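Local coordinates for protein putative Type I topoisomerase (Deinococcus radiodurans, PDB 3M4A) that probably relaxes supercoiled DNA as a type IB topoisomerase, nicking one strand, letting the duplex swivel and resealing the nick without ATP, at residues Ala283-Gly287 / Ser288-Pro292; Asp300-Val303 / Leu304-Glu308. All blocks are in the same frame, centred on the assembly; numbering follows the deposited sequence. Where two conformers were deposited one is given.

Following the chain from its N terminus, contact 1 comes first, closing the turn that brings helix 282-289 to an end and hands the chain to helix 292-299. That short helix separates the two contacts, and its C-terminal end opens into contact 2, where residues 300-308 coil on themselves in the loop before helix 312-316. Contacts 1 and 2 therefore stand in series, neither nested nor crossed; the nearest atoms of contact 1 and contact 2 are about 9 Å apart. Contact 1 ties the end of helix 282-289 to helices 235-254 and 260-278, and contact 2 ties the loop after helix 292-299 to helices 235-254 and 323-337.

Contact 1: residues Ala283-Gly287 / Ser288-Pro292; sequences AVTRG and SYICP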
# COMPACT_ATOMS: atom_id res chain seq x y z
N ALA A 283 14.16 -16.12 -2.76
CA ALA A 283 14.09 -16.62 -1.39
C ALA A 283 13.42 -15.63 -0.43
O ALA A 283 12.59 -16.02 0.40
CB ALA A 283 15.50 -17.02 -0.88
N VAL A 284 13.78 -14.35 -0.53
CA VAL A 284 13.21 -13.32 0.34
C VAL A 284 11.74 -13.09 -0.03
O VAL A 284 10.91 -12.84 0.84
CB VAL A 284 14.01 -12.02 0.26
CG1 VAL A 284 13.28 -10.86 0.94
CG2 VAL A 284 15.39 -12.21 0.91
N THR A 285 11.44 -13.18 -1.32
CA THR A 285 10.06 -12.96 -1.81
C THR A 285 9.13 -14.06 -1.28
O THR A 285 8.06 -13.77 -0.72
CB THR A 285 10.04 -12.89 -3.34
OG1 THR A 285 10.88 -11.80 -3.78
CG2 THR A 285 8.62 -12.70 -3.87
N ARG A 286 9.55 -15.31 -1.43
CA ARG A 286 8.77 -16.45 -0.93
C ARG A 286 8.67 -16.42 0.59
O ARG A 286 7.61 -16.70 1.16
CB ARG A 286 9.37 -17.78 -1.41
CG ARG A 286 8.42 -19.00 -1.32
CD ARG A 286 8.83 -20.13 -2.27
NE ARG A 286 7.76 -21.13 -2.44
CZ ARG A 286 7.66 -21.98 -3.46
NH1 ARG A 286 8.54 -21.98 -4.46
NH2 ARG A 286 6.65 -22.84 -3.48
N GLY A 287 9.77 -16.09 1.26
CA GLY A 287 9.83 -16.09 2.72
C GLY A 287 9.09 -14.98 3.45
O GLY A 287 8.55 -15.21 4.54
N SER A 288 9.07 -13.77 2.88
CA SER A 288 8.59 -12.58 3.58
C SER A 288 7.47 -11.79 2.89
O SER A 288 6.82 -10.97 3.55
CB SER A 288 9.76 -11.62 3.80
OG SER A 288 10.72 -12.18 4.68
N TYR A 289 7.24 -12.01 1.60
CA TYR A 289 6.31 -11.15 0.87
C TYR A 289 5.02 -11.86 0.44
O TYR A 289 3.93 -11.36 0.74
CB TYR A 289 7.03 -10.42 -0.27
CG TYR A 289 7.97 -9.35 0.25
CD1 TYR A 289 9.31 -9.62 0.51
CD2 TYR A 289 7.50 -8.07 0.52
CE1 TYR A 289 10.16 -8.65 1.01
CE2 TYR A 289 8.35 -7.08 1.02
CZ TYR A 289 9.67 -7.38 1.27
OH TYR A 289 10.50 -6.38 1.76
N ILE A 290 5.12 -13.01 -0.21
CA ILE A 290 3.92 -13.70 -0.72
C ILE A 290 3.31 -14.54 0.40
O ILE A 290 3.97 -15.44 0.95
CB ILE A 290 4.23 -14.63 -1.91
CG1 ILE A 290 4.88 -13.87 -3.08
CG2 ILE A 290 2.96 -15.31 -2.41
CD1 ILE A 290 5.43 -14.76 -4.17
N CYS A 291 2.05 -14.28 0.73
CA CYS A 291 1.35 -15.09 1.73
C CYS A 291 1.19 -16.53 1.22
O CYS A 291 0.66 -16.75 0.14
CB CYS A 291 -0.00 -14.46 2.08
SG CYS A 291 -0.95 -15.44 3.25
N PRO A 292 1.63 -17.53 2.00
CA PRO A 292 1.60 -18.91 1.51
C PRO A 292 0.20 -19.46 1.26
O PRO A 292 0.02 -20.43 0.52
CB PRO A 292 2.29 -19.71 2.63
CG PRO A 292 2.14 -18.89 3.83
CD PRO A 292 2.15 -17.45 3.38
O HOH W 1 5.39 -17.73 0.43
O HOH W 2 5.81 -15.39 2.97
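V284 and Y289 run alongside each other in the same direction: V284 CG1 lies in the plane of the tyrosine ring, at its edge, 3.8 Å from Y289 CE1. CG1 is anti to the backbone N of its own residue (chi1 169°), which turns this methyl towards the ring. The carbonyl oxygen of V284 approaches the same edge, 3.6 Å from Y289 CD1, and also takes a hydrogen bond from S288 N.

One residue along, T285 and I290 meet at a slant. T285 CG2 touches I290 CD1 at 3.8 Å, methyl against methyl, while the threonine hydroxyl goes the other way along the helix to the carbonyl of T281. Both side chains are buried, T285 under V274 and A275 of helix 260-278 and I290 against A247 of helix 235-254.

The backbone sets up these pairs. T285 O is held by two amides, Y289 N at 3.0 Å and I290 N at 3.1 Å; the second bond is the straighter (166° at the hydrogen). Beyond it, two waters are each placed to donate to both R286 O and I290 O, although each has more acceptors nearby than protons to give.

The bond from I290 N, five residues on, makes a pi-type turn, while Y289 N keeps the alpha-helical bond to the same oxygen. This wider turn comes at the closing end of helix 282-289, after which C291 takes the N-cap position of helix 292-299.

Contact 2: residues Asp300-Val303 / Leu304-Glu308; sequences DGKV and LDDYE
D306 reaches back to V303 with both its side chain and its backbone. D306 OD2 accepts the amide of V303 (OD2 to V303 N 2.9 Å) in a nearly straight bond (168° at the hydrogen), using the lone pair on the side away from the other carboxylate oxygen. In return D306 N donates to V303 O, also at 2.9 Å but from well above the carbonyl plane. The two bonds join D306, at the end of the 3-10 segment 304-306, to V303, the residue before its start, and so span the 3-10 turn. A water donates to the same D306 OD2 and to G301 O, each at 2.6 Å, bridging the two.

The V303 side chain lies against the two aspartates. Its CG2 is tucked between its own backbone N and carbonyl carbon, which places that methyl 3.8 Å from D305 CG and 3.7 Å from D306 OD2. The ring of Y307 brings its edge to V303 O, with CD2 3.5 Å away, and stretches on until Y307 OH lies 3.7 Å from K302 CD, against the aliphatic part of the lysine.

In the next layer G301, with its positive phi, is the C-prime residue of the Schellman motif that ends helix 292-299. Farther out, L304 is buried between helices 235-254 and 323-337.

With an amide and a water both donating to it, D306 OD2 has two partners, which is consistent with an ionised carboxylate. The anti lone pair it offers V303 N is generally taken as the weaker acceptor, and as D306 is exposed, solvent probably screens this charge.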
# COMPACT_ATOMS: atom_id res chain seq x y z
N ASP A 300 -4.31 -26.81 -4.44
CA ASP A 300 -5.61 -27.47 -4.37
C ASP A 300 -6.53 -27.11 -5.55
O ASP A 300 -7.73 -27.42 -5.52
CB ASP A 300 -6.30 -27.10 -3.04
CG ASP A 300 -5.70 -27.85 -1.84
OD1 ASP A 300 -4.99 -28.85 -2.05
OD2 ASP A 300 -5.95 -27.44 -0.70
N GLY A 301 -5.98 -26.44 -6.57
CA GLY A 301 -6.70 -26.14 -7.81
C GLY A 301 -7.64 -24.94 -7.74
O GLY A 301 -8.60 -24.84 -8.52
N LYS A 302 -7.37 -24.02 -6.82
CA LYS A 302 -8.22 -22.85 -6.62
C LYS A 302 -7.42 -21.57 -6.84
O LYS A 302 -6.30 -21.46 -6.37
CB LYS A 302 -8.82 -22.87 -5.23
CG LYS A 302 -9.75 -24.08 -4.99
CD LYS A 302 -10.17 -24.17 -3.54
CE LYS A 302 -11.22 -25.26 -3.33
NZ LYS A 302 -10.93 -26.04 -2.10
N VAL A 303 -8.03 -20.62 -7.53
CA VAL A 303 -7.36 -19.35 -7.87
C VAL A 303 -8.32 -18.20 -7.60
O VAL A 303 -9.46 -18.42 -7.15
CB VAL A 303 -6.89 -19.33 -9.33
CG1 VAL A 303 -5.76 -20.37 -9.53
CG2 VAL A 303 -8.05 -19.61 -10.29
N LEU A 304 -7.89 -16.96 -7.85
CA LEU A 304 -8.74 -15.79 -7.53
C LEU A 304 -10.16 -15.92 -8.10
O LEU A 304 -11.12 -15.57 -7.43
CB LEU A 304 -8.12 -14.50 -8.05
CG LEU A 304 -6.86 -14.01 -7.34
CD1 LEU A 304 -6.31 -12.76 -8.05
CD2 LEU A 304 -7.14 -13.74 -5.86
N ASP A 305 -10.26 -16.43 -9.33
CA ASP A 305 -11.56 -16.62 -10.01
C ASP A 305 -12.59 -17.34 -9.13
O ASP A 305 -13.79 -17.09 -9.24
CB ASP A 305 -11.42 -17.47 -11.27
CG ASP A 305 -10.24 -17.09 -12.16
OD1 ASP A 305 -9.55 -16.09 -11.89
OD2 ASP A 305 -10.02 -17.83 -13.16
N ASP A 306 -12.12 -18.27 -8.30
CA ASP A 306 -13.00 -19.09 -7.46
C ASP A 306 -13.52 -18.36 -6.22
O ASP A 306 -14.41 -18.88 -5.51
CB ASP A 306 -12.26 -20.36 -7.03
CG ASP A 306 -11.86 -21.22 -8.21
OD1 ASP A 306 -12.77 -21.71 -8.93
OD2 ASP A 306 -10.65 -21.42 -8.44
N TYR A 307 -12.99 -17.17 -5.95
CA TYR A 307 -13.37 -16.40 -4.77
C TYR A 307 -14.07 -15.08 -5.10
O TYR A 307 -14.08 -14.16 -4.28
CB TYR A 307 -12.14 -16.15 -3.88
CG TYR A 307 -11.65 -17.44 -3.27
CD1 TYR A 307 -12.23 -17.95 -2.12
CD2 TYR A 307 -10.62 -18.15 -3.86
CE1 TYR A 307 -11.80 -19.14 -1.56
CE2 TYR A 307 -10.17 -19.36 -3.30
CZ TYR A 307 -10.78 -19.84 -2.17
OH TYR A 307 -10.34 -21.02 -1.61
N GLU A 308 -14.65 -15.02 -6.28
CA GLU A 308 -15.47 -13.87 -6.69
C GLU A 308 -16.71 -13.78 -5.80
O GLU A 308 -17.22 -14.81 -5.34
CB GLU A 308 -15.92 -14.01 -8.13
CG GLU A 308 -14.84 -13.80 -9.17
CD GLU A 308 -15.40 -13.89 -10.57
OE1 GLU A 308 -16.10 -14.88 -10.87
OE2 GLU A 308 -15.15 -12.96 -11.37
O HOH W 3 -9.93 -23.28 -10.12